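Local coordinates for high-potential iron-sulfur protein (PDB 1HLQ) that carries electrons in bacterial photosynthetic and anaerobic electron transport by means of a buried high-potential [4Fe-4S] cluster, at residues Ala42-Lys47 / Lys60-Lys65; Lys13-Val18 / Cys54-Gly59. All coordinates share one frame; numbering follows the deposited sequence. Where two conformers were deposited one is given.

Contact 1 (Ala42-Lys47 / Lys60-Lys65); sequences ALYQGK and KEVVAK. With SF4 (iron/sulfur cluster), chain G.
The apolar pocket around the [4Fe-4S] cluster of this HiPIP is closed on one side by Y44, which meets V62 and A64 from the other segment. Y44 does most of the bridging. With CG anti to the backbone N (chi1 -176°), its ring is directed toward 60-65 while CB stays beside the cluster, 3.7 Å from the inorganic sulfur S4. V62 reaches the ring from the edge, near its plane: the methyl CG2 lies 3.8 Å from Y44 CD2 and equally close to CE2, so it sits against one ring bond. The other V62 methyl, CG1, turns to the cluster and stops 3.9 Å from S2. One valine thus divides its two branches between the aromatic wall and the inorganic core. Farther along the ring, A64 CB approaches obliquely, 3.5 Å from Y44 OH, as an apolar contact beside a polar atom. That hydroxyl is satisfied by a hydrogen bond with A49 O, which fixes the far end of the ring. Over the centre of one face lies the backbone N of G46, 3.4 Å above the plane, as the chain just after Y44 folds back over its own ring. L43 adds a second apolar cover, its CD1 3.7 Å from cluster S1. With an alanine at Y44, V62 CG2 and A64 CB would probably lose the ring they pack on, and A49 O its hydroxyl partner. In the fold, 42-47 belongs to the long loop between helix 10-14 and strand 51-52. V62 stands on strand 62-63, whose backbone bonds with G52 make it the antiparallel partner of strand 51-52.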
ATOM      1  N   ALA A  42       1.768  -2.807 -14.061  1.00 18.29           N
ATOM      2  CA  ALA A  42       1.113  -4.089 -13.820  1.00 19.21           C
ATOM      3  C   ALA A  42       0.010  -4.010 -12.785  1.00 19.11           C
ATOM      4  O   ALA A  42      -0.869  -4.881 -12.703  1.00 21.11           O
ATOM      5  CB  ALA A  42       2.156  -5.119 -13.405  1.00 20.00           C
ATOM      6  N   LEU A  43       0.006  -2.999 -11.922  1.00 18.20           N
ATOM      7  CA  LEU A  43      -0.981  -2.857 -10.864  1.00 17.49           C
ATOM      8  C   LEU A  43      -2.227  -2.104 -11.292  1.00 17.42           C
ATOM      9  O   LEU A  43      -3.276  -2.280 -10.647  1.00 19.23           O
ATOM     10  CB  LEU A  43      -0.347  -2.219  -9.622  1.00 18.05           C
ATOM     11  CG  LEU A  43       0.852  -2.985  -9.045  1.00 18.44           C
ATOM     12  CD1 LEU A  43       1.408  -2.286  -7.819  1.00 18.26           C
ATOM     13  CD2 LEU A  43       0.503  -4.430  -8.727  1.00 19.28           C
ATOM     14  N   TYR A  44      -2.163  -1.317 -12.350  1.00 17.28           N
ATOM     15  CA  TYR A  44      -3.309  -0.519 -12.789  1.00 17.58           C
ATOM     16  C   TYR A  44      -4.478  -1.413 -13.184  1.00 19.01           C
ATOM     17  O   TYR A  44      -4.295  -2.373 -13.940  1.00 20.49           O
ATOM     18  CB  TYR A  44      -2.924   0.394 -13.931  1.00 17.20           C
ATOM     19  CG  TYR A  44      -3.981   1.345 -14.442  1.00 16.88           C
ATOM     20  CD1 TYR A  44      -4.368   1.324 -15.772  1.00 17.43           C
ATOM     21  CD2 TYR A  44      -4.560   2.298 -13.604  1.00 17.20           C
ATOM     22  CE1 TYR A  44      -5.314   2.217 -16.243  1.00 17.79           C
ATOM     23  CE2 TYR A  44      -5.500   3.188 -14.075  1.00 17.14           C
ATOM     24  CZ  TYR A  44      -5.876   3.147 -15.401  1.00 17.12           C
ATOM     25  OH  TYR A  44      -6.811   4.022 -15.895  1.00 18.60           O
ATOM     26  N   GLN A  45      -5.683  -1.043 -12.736  1.00 20.04           N
ATOM     27  CA  GLN A  45      -6.849  -1.874 -13.054  1.00 21.95           C
ATOM     28  C   GLN A  45      -7.794  -1.243 -14.053  1.00 22.27           C
ATOM     29  O   GLN A  45      -8.789  -1.869 -14.462  1.00 24.02           O
ATOM     30  CB  GLN A  45      -7.610  -2.181 -11.753  1.00 23.35           C
ATOM     31  CG  GLN A  45      -6.783  -2.791 -10.653  1.00 26.12           C
ATOM     32  CD  GLN A  45      -7.462  -3.142  -9.356  1.00 28.34           C
ATOM     33  OE1 GLN A  45      -6.898  -3.852  -8.505  1.00 30.14           O
ATOM     34  NE2 GLN A  45      -8.698  -2.693  -9.137  1.00 29.49           N
ATOM     35  N   GLY A  46      -7.497  -0.054 -14.553  1.00 21.92           N
ATOM     36  CA  GLY A  46      -8.351   0.645 -15.483  1.00 22.74           C
ATOM     37  C   GLY A  46      -8.294   0.309 -16.952  1.00 24.36           C
ATOM     38  O   GLY A  46      -8.990   0.944 -17.763  1.00 24.58           O
ATOM     39  N   LYS A  47      -7.436  -0.626 -17.336  1.00 25.20           N
ATOM     40  CA  LYS A  47      -7.237  -1.009 -18.727  1.00 26.71           C
ATOM     41  C   LYS A  47      -6.927   0.174 -19.627  1.00 26.25           C
ATOM     42  O   LYS A  47      -5.933   0.873 -19.412  1.00 25.71           O
ATOM     43  CB  LYS A  47      -8.433  -1.819 -19.239  1.00 29.07           C
ATOM     44  CG  LYS A  47      -8.575  -3.158 -18.542  1.00 31.05           C
ATOM     45  CD  LYS A  47      -9.811  -3.911 -19.027  1.00 33.34           C
ATOM     46  CE  LYS A  47     -10.138  -5.048 -18.074  1.00 34.67           C
ATOM     47  NZ  LYS A  47     -11.306  -5.840 -18.574  1.00 36.05           N
ATOM     48  N   LYS A  60     -10.381   5.346  -4.130  1.00 17.62           N
ATOM     49  CA  LYS A  60     -10.094   6.370  -5.126  1.00 17.02           C
ATOM     50  C   LYS A  60      -9.671   5.763  -6.454  1.00 16.84           C
ATOM     51  O   LYS A  60      -9.730   4.561  -6.669  1.00 19.05           O
ATOM     52  CB  LYS A  60      -9.005   7.288  -4.566  1.00 17.03           C
ATOM     53  CG  LYS A  60      -9.351   8.028  -3.299  1.00 16.97           C
ATOM     54  CD  LYS A  60      -8.574   9.268  -2.977  1.00 17.26           C
ATOM     55  CE  LYS A  60      -8.986   9.885  -1.650  1.00 18.22           C
ATOM     56  NZ  LYS A  60      -8.442  11.250  -1.446  1.00 18.31           N
ATOM     57  N   GLU A  61      -9.355   6.646  -7.395  1.00 15.90           N
ATOM     58  CA  GLU A  61      -8.862   6.247  -8.702  1.00 16.50           C
ATOM     59  C   GLU A  61      -7.613   7.078  -9.002  1.00 15.44           C
ATOM     60  O   GLU A  61      -7.442   8.174  -8.472  1.00 15.18           O
ATOM     61  CB  GLU A  61      -9.895   6.445  -9.817  1.00 18.96           C
ATOM     62  CG  GLU A  61     -10.991   5.387  -9.739  1.00 22.26           C
ATOM     63  CD  GLU A  61     -12.029   5.409 -10.821  1.00 24.59           C
ATOM     64  OE1 GLU A  61     -12.800   4.428 -10.877  1.00 27.38           O
ATOM     65  OE2 GLU A  61     -12.118   6.379 -11.585  1.00 26.52           O
ATOM     66  N   VAL A  62      -6.741   6.483  -9.820  1.00 15.40           N
ATOM     67  CA  VAL A  62      -5.541   7.182 -10.270  1.00 15.10           C
ATOM     68  C   VAL A  62      -5.723   7.583 -11.732  1.00 14.95           C
ATOM     69  O   VAL A  62      -6.580   7.017 -12.419  1.00 16.47           O
ATOM     70  CB  VAL A  62      -4.271   6.323 -10.114  1.00 14.95           C
ATOM     71  CG1 VAL A  62      -3.994   6.063  -8.631  1.00 15.41           C
ATOM     72  CG2 VAL A  62      -4.351   5.012 -10.890  1.00 15.63           C
ATOM     73  N   VAL A  63      -4.950   8.542 -12.196  1.00 14.86           N
ATOM     74  CA  VAL A  63      -5.004   8.990 -13.591  1.00 14.84           C
ATOM     75  C   VAL A  63      -4.062   8.100 -14.387  1.00 14.94           C
ATOM     76  O   VAL A  63      -2.903   7.882 -13.987  1.00 14.58           O
ATOM     77  CB  VAL A  63      -4.626  10.468 -13.700  1.00 16.04           C
ATOM     78  CG1 VAL A  63      -4.576  10.944 -15.145  1.00 15.99           C
ATOM     79  CG2 VAL A  63      -5.668  11.281 -12.934  1.00 16.16           C
ATOM     80  N   ALA A  64      -4.490   7.609 -15.553  1.00 15.43           N
ATOM     81  CA  ALA A  64      -3.725   6.669 -16.358  1.00 15.51           C
ATOM     82  C   ALA A  64      -2.377   7.198 -16.817  1.00 14.28           C
ATOM     83  O   ALA A  64      -1.400   6.436 -16.971  1.00 15.40           O
ATOM     84  CB  ALA A  64      -4.570   6.216 -17.530  1.00 16.86           C
ATOM     85  N   LYS A  65      -2.290   8.497 -16.985  1.00 14.53           N
ATOM     86  CA  LYS A  65      -1.129   9.272 -17.340  0.60 15.08           C
ATOM     87  C   LYS A  65      -0.164   9.440 -16.173  1.00 14.62           C
ATOM     88  O   LYS A  65       0.931   9.980 -16.320  1.00 15.55           O
ATOM     89  CB  LYS A  65      -1.553  10.732 -17.651  0.60 16.61           C
ATOM     90  CG  LYS A  65      -2.149  10.983 -19.008  0.60 17.62           C
ATOM     91  CD  LYS A  65      -2.576  12.431 -19.189  0.60 17.92           C
ATOM     92  CE  LYS A  65      -1.421  13.402 -19.040  0.60 17.30           C
ATOM     93  NZ  LYS A  65      -1.753  14.690 -19.709  0.60 17.26           N
TER
HETATM   94 FE1  SF4 G  76      -0.024   4.086 -10.975  1.00 14.06          FE
HETATM   95 FE2  SF4 G  76       1.148   1.620 -10.709  1.00 14.50          FE
HETATM   96 FE3  SF4 G  76      -0.761   2.427  -8.974  1.00 14.90          FE
HETATM   97 FE4  SF4 G  76       1.677   3.592  -8.947  1.00 13.90          FE
HETATM   98  S1  SF4 G  76       1.263   1.371  -8.485  1.00 14.38           S
HETATM   99  S2  SF4 G  76      -0.359   4.729  -8.855  1.00 13.26           S
HETATM  100  S3  SF4 G  76       2.253   3.601 -11.176  1.00 12.76           S
HETATM  101  S4  SF4 G  76      -1.120   2.066 -11.194  1.00 14.54           S

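Contact 2 (Lys13-Val18 / Cys54-Gly59); sequences KSLGYV and CPLFAG. With SF4 (iron/sulfur cluster), chain G.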
ATOM      1  N   LYS A  13       1.825  10.931  -1.211  1.00 14.67           N
ATOM      2  CA  LYS A  13       3.114  11.543  -0.928  1.00 15.98           C
ATOM      3  C   LYS A  13       4.168  10.481  -0.590  1.00 15.50           C
ATOM      4  O   LYS A  13       5.330  10.542  -1.005  1.00 16.39           O
ATOM      5  CB  LYS A  13       3.047  12.566   0.206  1.00 18.53           C
ATOM      6  CG  LYS A  13       2.276  13.833  -0.149  1.00 21.96           C
ATOM      7  CD  LYS A  13       2.413  14.831   1.000  1.00 25.70           C
ATOM      8  CE  LYS A  13       1.835  16.186   0.657  1.00 28.63           C
ATOM      9  NZ  LYS A  13       1.680  17.047   1.866  1.00 31.26           N
ATOM     10  N   SER A  14       3.775   9.436   0.129  1.00 14.78           N
ATOM     11  CA  SER A  14       4.703   8.359   0.492  1.00 14.71           C
ATOM     12  C   SER A  14       5.258   7.653  -0.740  1.00 15.02           C
ATOM     13  O   SER A  14       6.381   7.141  -0.674  1.00 15.93           O
ATOM     14  CB  SER A  14       3.975   7.388   1.419  1.00 15.60           C
ATOM     15  OG  SER A  14       4.869   6.425   1.953  1.00 17.42           O
ATOM     16  N   LEU A  15       4.488   7.598  -1.817  1.00 13.89           N
ATOM     17  CA  LEU A  15       4.896   6.932  -3.039  1.00 13.80           C
ATOM     18  C   LEU A  15       5.284   7.884  -4.158  1.00 13.54           C
ATOM     19  O   LEU A  15       5.482   7.474  -5.310  1.00 14.43           O
ATOM     20  CB  LEU A  15       3.766   6.016  -3.529  1.00 13.85           C
ATOM     21  CG  LEU A  15       3.475   4.794  -2.652  1.00 14.24           C
ATOM     22  CD1 LEU A  15       2.170   4.133  -3.022  1.00 14.41           C
ATOM     23  CD2 LEU A  15       4.623   3.797  -2.779  1.00 15.25           C
ATOM     24  N   GLY A  16       5.384   9.181  -3.873  1.00 13.23           N
ATOM     25  CA  GLY A  16       5.708  10.168  -4.899  1.00 12.85           C
ATOM     26  C   GLY A  16       4.704  10.179  -6.037  1.00 13.35           C
ATOM     27  O   GLY A  16       5.050  10.448  -7.187  1.00 14.49           O
ATOM     28  N   TYR A  17       3.432   9.864  -5.758  1.00 13.12           N
ATOM     29  CA  TYR A  17       2.440   9.818  -6.818  1.00 13.18           C
ATOM     30  C   TYR A  17       2.216  11.184  -7.458  1.00 13.65           C
ATOM     31  O   TYR A  17       2.074  12.203  -6.791  1.00 14.49           O
ATOM     32  CB  TYR A  17       1.088   9.334  -6.259  1.00 13.42           C
ATOM     33  CG  TYR A  17      -0.035   9.426  -7.273  1.00 13.36           C
ATOM     34  CD1 TYR A  17      -0.270   8.447  -8.221  1.00 13.27           C
ATOM     35  CD2 TYR A  17      -0.899  10.521  -7.256  1.00 13.74           C
ATOM     36  CE1 TYR A  17      -1.272   8.589  -9.166  1.00 13.32           C
ATOM     37  CE2 TYR A  17      -1.911  10.675  -8.183  1.00 12.92           C
ATOM     38  CZ  TYR A  17      -2.114   9.684  -9.120  1.00 12.72           C
ATOM     39  OH  TYR A  17      -3.123   9.795 -10.054  1.00 13.69           O
ATOM     40  N   VAL A  18       2.139  11.150  -8.787  1.00 12.79           N
ATOM     41  CA  VAL A  18       1.789  12.337  -9.560  1.00 13.89           C
ATOM     42  C   VAL A  18       0.698  11.910 -10.535  1.00 13.42           C
ATOM     43  O   VAL A  18       0.704  10.804 -11.075  1.00 13.64           O
ATOM     44  CB  VAL A  18       2.953  13.001 -10.308  1.00 14.56           C
ATOM     45  CG1 VAL A  18       3.853  13.774  -9.351  1.00 15.48           C
ATOM     46  CG2 VAL A  18       3.725  11.975 -11.107  1.00 14.34           C
ATOM     47  N   CYS A  54      -6.257   1.473  -8.513  1.00 17.05           N
ATOM     48  CA  CYS A  54      -4.928   0.953  -8.191  1.00 16.40           C
ATOM     49  C   CYS A  54      -5.028   0.342  -6.805  1.00 17.74           C
ATOM     50  O   CYS A  54      -5.543   0.978  -5.878  1.00 18.23           O
ATOM     51  CB  CYS A  54      -3.884   2.064  -8.230  1.00 15.98           C
ATOM     52  SG  CYS A  54      -2.307   1.515  -7.527  1.00 15.69           S
ATOM     53  N   PRO A  55      -4.479  -0.844  -6.570  1.00 18.58           N
ATOM     54  CA  PRO A  55      -4.566  -1.494  -5.270  1.00 18.88           C
ATOM     55  C   PRO A  55      -3.937  -0.738  -4.138  1.00 19.21           C
ATOM     56  O   PRO A  55      -4.243  -0.949  -2.955  1.00 21.34           O
ATOM     57  CB  PRO A  55      -3.935  -2.866  -5.493  1.00 19.35           C
ATOM     58  CG  PRO A  55      -3.051  -2.672  -6.676  1.00 19.48           C
ATOM     59  CD  PRO A  55      -3.798  -1.699  -7.570  1.00 18.93           C
ATOM     60  N   LEU A  56      -3.009   0.192  -4.391  1.00 17.95           N
ATOM     61  CA  LEU A  56      -2.333   0.958  -3.386  1.00 17.62           C
ATOM     62  C   LEU A  56      -3.148   2.160  -2.923  1.00 17.39           C
ATOM     63  O   LEU A  56      -2.685   2.819  -2.008  1.00 16.95           O
ATOM     64  CB  LEU A  56      -0.956   1.445  -3.887  1.00 17.05           C
ATOM     65  CG  LEU A  56      -0.071   0.273  -4.363  1.00 16.91           C
ATOM     66  CD1 LEU A  56       1.271   0.790  -4.861  1.00 17.29           C
ATOM     67  CD2 LEU A  56       0.123  -0.765  -3.271  1.00 17.34           C
ATOM     68  N   PHE A  57      -4.226   2.468  -3.654  1.00 17.69           N
ATOM     69  CA  PHE A  57      -5.023   3.661  -3.358  1.00 17.05           C
ATOM     70  C   PHE A  57      -6.501   3.345  -3.192  1.00 18.52           C
ATOM     71  O   PHE A  57      -7.346   3.488  -4.068  1.00 19.23           O
ATOM     72  CB  PHE A  57      -4.807   4.697  -4.491  1.00 16.50           C
ATOM     73  CG  PHE A  57      -3.397   5.228  -4.485  1.00 14.78           C
ATOM     74  CD1 PHE A  57      -2.446   4.752  -5.392  1.00 15.63           C
ATOM     75  CD2 PHE A  57      -2.996   6.171  -3.557  1.00 14.56           C
ATOM     76  CE1 PHE A  57      -1.148   5.222  -5.324  1.00 15.12           C
ATOM     77  CE2 PHE A  57      -1.712   6.667  -3.496  1.00 15.16           C
ATOM     78  CZ  PHE A  57      -0.769   6.169  -4.404  1.00 15.02           C
ATOM     79  N   ALA A  58      -6.862   2.902  -1.988  1.00 18.16           N
ATOM     80  CA  ALA A  58      -8.223   2.533  -1.645  1.00 18.66           C
ATOM     81  C   ALA A  58      -9.189   3.712  -1.697  1.00 18.80           C
ATOM     82  O   ALA A  58      -8.863   4.832  -1.344  1.00 18.81           O
ATOM     83  CB  ALA A  58      -8.261   1.942  -0.234  1.00 20.17           C
ATOM     84  N   GLY A  59     -10.368   3.425  -2.213  1.00 18.88           N
ATOM     85  CA  GLY A  59     -11.503   4.312  -2.289  1.00 18.57           C
ATOM     86  C   GLY A  59     -11.461   5.377  -3.355  1.00 17.98           C
ATOM     87  O   GLY A  59     -12.356   6.190  -3.506  1.00 18.07           O
TER
HETATM   88 FE1  SF4 G  76      -0.024   4.086 -10.975  1.00 14.06          FE
HETATM   89 FE2  SF4 G  76       1.148   1.620 -10.709  1.00 14.50          FE
HETATM   90 FE3  SF4 G  76      -0.761   2.427  -8.974  1.00 14.90          FE
HETATM   91 FE4  SF4 G  76       1.677   3.592  -8.947  1.00 13.90          FE
HETATM   92  S1  SF4 G  76       1.263   1.371  -8.485  1.00 14.38           S
HETATM   93  S2  SF4 G  76      -0.359   4.729  -8.855  1.00 13.26           S
HETATM   94  S3  SF4 G  76       2.253   3.601 -11.176  1.00 12.76           S
HETATM   95  S4  SF4 G  76      -1.120   2.066 -11.194  1.00 14.54           S
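Two different first torsions bring L15, Y17 and F57 together beside the cluster: Y17 sets CG anti to the backbone N (chi1 173°), whereas L15 and F57 set it anti to the carbonyl carbon. The L15 methyl CD1 then touches two partners, 3.8 Å from F57 CZ and 3.9 Å from L56 CD1. L15 and L56 cross at about a right angle, while L15 and F57 run past one another in opposite senses. Y17 meets the same phenyl corner from its own CB, 4.1 Å from F57 CZ, and the two rings meet obliquely, their planes at 53°. Both rings border one inorganic sulfur: F57 CE1 comes to 3.7 Å from S2, and Y17 CD1 to 3.8 Å. L56 CD1 covers S1 instead. C54 SG binds the iron FE3 at 2.3 Å and also accepts a hydrogen bond from L56 N at 3.5 Å, nearly straight at 162°; such a bond would be expected to draw charge from the thiolate. It forms in the type I turn C54-F57, while G16, with positive phi, closes helix 10-14 as the C-prime residue of a Schellman motif. Cysteine ligation and N-H...S bonds are common to [4Fe-4S] proteins; burial of the cubane among aromatic and aliphatic side chains is characteristic of HiPIPs.

Overall arrangement
Contacts 1 and 2 are both buried, their centres about 10 Å apart, and both line the one cluster, yet they serve it differently. The touches across contact 1 are apolar, and it includes strand 62-63 of the small antiparallel sheet; contact 2 also supplies an iron ligand and packs the residues just beyond helix 10-14 against the C54-F57 turn. The cluster is thus enclosed largely by loops that alternate along the chain, with little regular structure. They meet directly: Y17 OH probably hydrogen-bonds V63 N at 3.1 Å, and V62 CG1 packs on F57 CD1 at 3.8 Å. Toward the second subunit, L43 and L56 each pack on the other's counterpart there.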